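Local coordinates for pullulanase (Klebsiella oxytoca, PDB 2YOC), which hydrolyses the alpha-1,6-glucosidic linkages of pullulan and related branched alpha-glucans, and is exported through a type 2 secretion system, at residues D20-G32 with V250-S262. Numbering follows the deposited sequence.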
loop_
_atom_site.group_PDB
_atom_site.type_symbol
_atom_site.label_atom_id
_atom_site.label_comp_id
_atom_site.label_asym_id
_atom_site.label_seq_id
_atom_site.Cartn_x
_atom_site.Cartn_y
_atom_site.Cartn_z
ATOM N N ASP B 20 -66.090 -19.219 -7.643
ATOM C CA ASP B 20 -64.833 -18.465 -7.521
ATOM C C ASP B 20 -65.006 -17.112 -6.789
ATOM O O ASP B 20 -65.870 -16.305 -7.158
ATOM C CB ASP B 20 -64.162 -18.290 -8.895
ATOM C CG ASP B 20 -62.639 -18.325 -8.860
ATOM O OD1 ASP B 20 -62.066 -18.710 -7.796
ATOM O OD2 ASP B 20 -62.012 -17.985 -9.894
ATOM N N VAL B 21 -64.184 -16.884 -5.752
ATOM C CA VAL B 21 -64.216 -15.713 -4.862
ATOM C C VAL B 21 -64.192 -14.340 -5.549
ATOM O O VAL B 21 -63.394 -14.099 -6.456
ATOM C CB VAL B 21 -63.164 -15.801 -3.717
ATOM C CG1 VAL B 21 -63.504 -14.862 -2.557
ATOM C CG2 VAL B 21 -62.991 -17.236 -3.218
ATOM N N VAL B 22 -65.065 -13.435 -5.087
ATOM C CA VAL B 22 -65.104 -12.070 -5.587
ATOM C C VAL B 22 -64.251 -11.190 -4.703
ATOM O O VAL B 22 -64.403 -11.222 -3.481
ATOM C CB VAL B 22 -66.544 -11.532 -5.766
ATOM C CG1 VAL B 22 -66.599 -10.000 -5.690
ATOM C CG2 VAL B 22 -67.127 -12.030 -7.079
ATOM N N VAL B 23 -63.351 -10.407 -5.323
ATOM C CA VAL B 23 -62.522 -9.453 -4.603
ATOM C C VAL B 23 -63.384 -8.248 -4.247
ATOM O O VAL B 23 -64.095 -7.713 -5.095
ATOM C CB VAL B 23 -61.205 -9.115 -5.340
ATOM C CG1 VAL B 23 -60.433 -7.993 -4.638
ATOM C CG2 VAL B 23 -60.327 -10.366 -5.455
ATOM N N ARG B 24 -63.408 -7.909 -2.960
ATOM C CA ARG B 24 -64.218 -6.812 -2.452
ATOM C C ARG B 24 -63.498 -5.973 -1.390
ATOM O O ARG B 24 -62.519 -6.423 -0.786
ATOM C CB ARG B 24 -65.589 -7.316 -1.952
ATOM C CG ARG B 24 -65.544 -8.558 -1.062
ATOM C CD ARG B 24 -66.849 -8.751 -0.316
ATOM N NE ARG B 24 -66.962 -7.940 0.901
ATOM C CZ ARG B 24 -66.549 -8.335 2.102
ATOM N NH1 ARG B 24 -65.950 -9.510 2.251
ATOM N NH2 ARG B 24 -66.716 -7.550 3.159
ATOM N N LEU B 25 -63.978 -4.740 -1.200
ATOM C CA LEU B 25 -63.453 -3.770 -0.235
ATOM C C LEU B 25 -63.802 -4.193 1.217
ATOM O O LEU B 25 -64.751 -4.960 1.366
ATOM C CB LEU B 25 -64.079 -2.397 -0.562
ATOM C CG LEU B 25 -63.217 -1.385 -1.331
ATOM C CD1 LEU B 25 -62.960 -1.827 -2.735
ATOM C CD2 LEU B 25 -63.878 -0.036 -1.380
ATOM N N PRO B 26 -63.113 -3.729 2.303
ATOM C CA PRO B 26 -63.524 -4.132 3.672
ATOM C C PRO B 26 -64.965 -3.756 4.026
ATOM O O PRO B 26 -65.431 -2.729 3.540
ATOM C CB PRO B 26 -62.518 -3.405 4.581
ATOM C CG PRO B 26 -62.010 -2.268 3.782
ATOM C CD PRO B 26 -61.960 -2.816 2.364
ATOM N N ASP B 27 -65.692 -4.607 4.806
ATOM C CA ASP B 27 -67.097 -4.334 5.184
ATOM C C ASP B 27 -67.215 -3.185 6.189
ATOM O O ASP B 27 -67.446 -3.381 7.379
ATOM C CB ASP B 27 -67.877 -5.596 5.609
ATOM C CG ASP B 27 -69.398 -5.424 5.689
ATOM O OD1 ASP B 27 -69.927 -4.433 5.116
ATOM O OD2 ASP B 27 -70.063 -6.304 6.277
ATOM N N VAL B 28 -67.019 -1.980 5.679
ATOM C CA VAL B 28 -67.041 -0.709 6.391
ATOM C C VAL B 28 -67.753 0.249 5.435
ATOM O O VAL B 28 -67.373 0.314 4.263
ATOM C CB VAL B 28 -65.580 -0.231 6.683
ATOM C CG1 VAL B 28 -65.545 1.262 7.062
ATOM C CG2 VAL B 28 -64.892 -1.099 7.749
ATOM N N ALA B 29 -68.773 0.970 5.898
ATOM C CA ALA B 29 -69.488 1.908 5.034
ATOM C C ALA B 29 -68.561 3.073 4.612
ATOM O O ALA B 29 -67.580 3.366 5.310
ATOM C CB ALA B 29 -70.719 2.439 5.749
ATOM N N VAL B 30 -68.837 3.699 3.450
ATOM C CA VAL B 30 -68.012 4.819 3.002
ATOM C C VAL B 30 -68.259 6.046 3.897
ATOM O O VAL B 30 -69.416 6.368 4.174
ATOM C CB VAL B 30 -68.043 5.115 1.477
ATOM C CG1 VAL B 30 -67.638 3.894 0.666
ATOM C CG2 VAL B 30 -69.395 5.648 1.014
ATOM N N PRO B 31 -67.192 6.684 4.416
ATOM C CA PRO B 31 -67.380 7.833 5.323
ATOM C C PRO B 31 -67.953 9.097 4.695
ATOM O O PRO B 31 -67.775 9.344 3.497
ATOM C CB PRO B 31 -65.982 8.082 5.859
ATOM C CG PRO B 31 -65.083 7.567 4.799
ATOM C CD PRO B 31 -65.767 6.382 4.209
ATOM N N GLY B 32 -68.592 9.904 5.540
ATOM C CA GLY B 32 -69.244 11.141 5.126
ATOM C C GLY B 32 -68.819 12.412 5.828
ATOM O O GLY B 32 -69.676 13.182 6.275
ATOM N N VAL B 250 -54.157 -4.600 -13.895
ATOM C CA VAL B 250 -53.908 -4.252 -12.503
ATOM C C VAL B 250 -53.655 -5.558 -11.744
ATOM O O VAL B 250 -54.446 -6.508 -11.884
ATOM C CB VAL B 250 -55.103 -3.442 -11.913
ATOM C CG1 VAL B 250 -55.093 -3.446 -10.395
ATOM C CG2 VAL B 250 -55.123 -2.013 -12.438
ATOM N N ALA B 251 -52.556 -5.607 -10.952
ATOM C CA ALA B 251 -52.262 -6.783 -10.147
ATOM C C ALA B 251 -52.988 -6.688 -8.804
ATOM O O ALA B 251 -52.871 -5.678 -8.095
ATOM C CB ALA B 251 -50.779 -6.914 -9.945
ATOM N N ILE B 252 -53.814 -7.704 -8.498
ATOM C CA ILE B 252 -54.593 -7.708 -7.265
ATOM C C ILE B 252 -54.268 -8.870 -6.333
ATOM O O ILE B 252 -54.251 -10.039 -6.754
ATOM C CB ILE B 252 -56.123 -7.454 -7.460
ATOM C CG1 ILE B 252 -56.347 -6.140 -8.226
ATOM C CG2 ILE B 252 -56.829 -7.403 -6.099
ATOM C CD1 ILE B 252 -57.761 -5.673 -8.441
ATOM N N ALA B 253 -54.002 -8.514 -5.052
ATOM C CA ALA B 253 -53.745 -9.428 -3.940
ATOM C C ALA B 253 -54.905 -9.308 -2.926
ATOM O O ALA B 253 -55.259 -8.201 -2.475
ATOM C CB ALA B 253 -52.396 -9.135 -3.284
ATOM N N ALA B 254 -55.527 -10.460 -2.622
ATOM C CA ALA B 254 -56.656 -10.552 -1.709
ATOM C C ALA B 254 -56.541 -11.719 -0.736
ATOM O O ALA B 254 -55.801 -12.693 -0.973
ATOM C CB ALA B 254 -57.954 -10.652 -2.492
ATOM N N ALA B 255 -57.316 -11.592 0.374
ATOM C CA ALA B 255 -57.488 -12.543 1.476
ATOM C C ALA B 255 -58.136 -13.828 0.958
ATOM O O ALA B 255 -58.595 -13.852 -0.192
ATOM C CB ALA B 255 -58.403 -11.913 2.518
ATOM N N GLU B 256 -58.222 -14.888 1.809
ATOM C CA GLU B 256 -58.910 -16.139 1.435
ATOM C C GLU B 256 -60.417 -15.870 1.120
ATOM O O GLU B 256 -61.005 -16.516 0.250
ATOM C CB GLU B 256 -58.706 -17.245 2.506
ATOM C CG GLU B 256 -59.472 -17.094 3.833
ATOM C CD GLU B 256 -59.161 -15.933 4.775
ATOM O OE1 GLU B 256 -58.080 -15.315 4.624
ATOM O OE2 GLU B 256 -59.988 -15.653 5.678
ATOM N N ASP B 257 -60.987 -14.854 1.806
ATOM C CA ASP B 257 -62.372 -14.389 1.731
ATOM C C ASP B 257 -62.600 -13.367 0.610
ATOM O O ASP B 257 -63.750 -13.060 0.270
ATOM C CB ASP B 257 -62.826 -13.826 3.102
ATOM C CG ASP B 257 -61.955 -12.711 3.663
ATOM O OD1 ASP B 257 -61.799 -11.679 2.981
ATOM O OD2 ASP B 257 -61.449 -12.863 4.804
ATOM N N GLY B 258 -61.513 -12.842 0.059
ATOM C CA GLY B 258 -61.587 -11.877 -1.032
ATOM C C GLY B 258 -61.487 -10.424 -0.622
ATOM O O GLY B 258 -61.806 -9.537 -1.413
ATOM N N ILE B 259 -61.052 -10.151 0.609
ATOM C CA ILE B 259 -60.878 -8.755 0.972
ATOM C C ILE B 259 -59.522 -8.294 0.449
ATOM O O ILE B 259 -58.497 -8.972 0.626
ATOM C CB ILE B 259 -61.231 -8.384 2.431
ATOM C CG1 ILE B 259 -62.728 -8.653 2.687
ATOM C CG2 ILE B 259 -60.906 -6.904 2.723
ATOM C CD1 ILE B 259 -63.104 -8.716 4.107
ATOM N N LEU B 260 -59.573 -7.211 -0.336
ATOM C CA LEU B 260 -58.433 -6.603 -0.998
ATOM C C LEU B 260 -57.346 -6.259 -0.012
ATOM O O LEU B 260 -57.610 -5.607 1.014
ATOM C CB LEU B 260 -58.890 -5.334 -1.725
ATOM C CG LEU B 260 -57.804 -4.557 -2.426
ATOM C CD1 LEU B 260 -57.975 -4.644 -3.899
ATOM C CD2 LEU B 260 -57.751 -3.130 -1.916
ATOM N N ILE B 261 -56.122 -6.697 -0.340
ATOM C CA ILE B 261 -54.946 -6.364 0.448
ATOM C C ILE B 261 -54.284 -5.230 -0.333
ATOM O O ILE B 261 -54.151 -4.113 0.182
ATOM C CB ILE B 261 -53.998 -7.588 0.691
ATOM C CG1 ILE B 261 -54.767 -8.865 1.116
ATOM C CG2 ILE B 261 -52.908 -7.240 1.713
ATOM C CD1 ILE B 261 -53.945 -10.164 1.116
ATOM N N SER B 262 -53.971 -5.506 -1.627
ATOM C CA SER B 262 -53.265 -4.609 -2.543
ATOM C C SER B 262 -53.784 -4.688 -3.983
ATOM O O SER B 262 -54.167 -5.759 -4.469
ATOM C CB SER B 262 -51.769 -4.935 -2.525
ATOM O OG SER B 262 -50.962 -3.767 -2.567
#
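Arg-24 and Ile-259 form a single beta bridge that lays the N-terminal chain against the beta-hairpin 248-254/260-267 of the pullulanase N2 domain, of the E-set clan. Two nearly straight backbone bonds flank Ile-259: Arg-24 N gives to Gly-258 O (2.8 Å), and Leu-260 N returns to Arg-24 O (3.1 Å). Packing is tight around buried Val-23. Its two methyls lie along one face of strand 248-254: with chi1 at 174°, CG1 lies beside its own carbonyl carbon and touches Ile-252 CG2 (3.9 Å), while CG2 meets Ala-254 CB (3.8 Å). Tyr-189 and Phe-204 also touch Val-23, and Phe-204 bonds to its backbone, pairing 23-24 with strand 203-204 as well. Gly-258 turns the chain at a positive phi (97°) and has no side chain on the flank that faces Val-21 and Val-22. The other side is more open to solvent. There partly exposed Ile-259 carries Pro-26 against its CG2. Exposed Asp-257 forms an Asx turn, its OD1 taking Ile-259 N at 2.9 Å. That oxygen stays 4.7 Å from Arg-24 NH1. Arg-24, bent at chi3 (-82°), instead lays one face of its guanidinium over Ile-259 CG1.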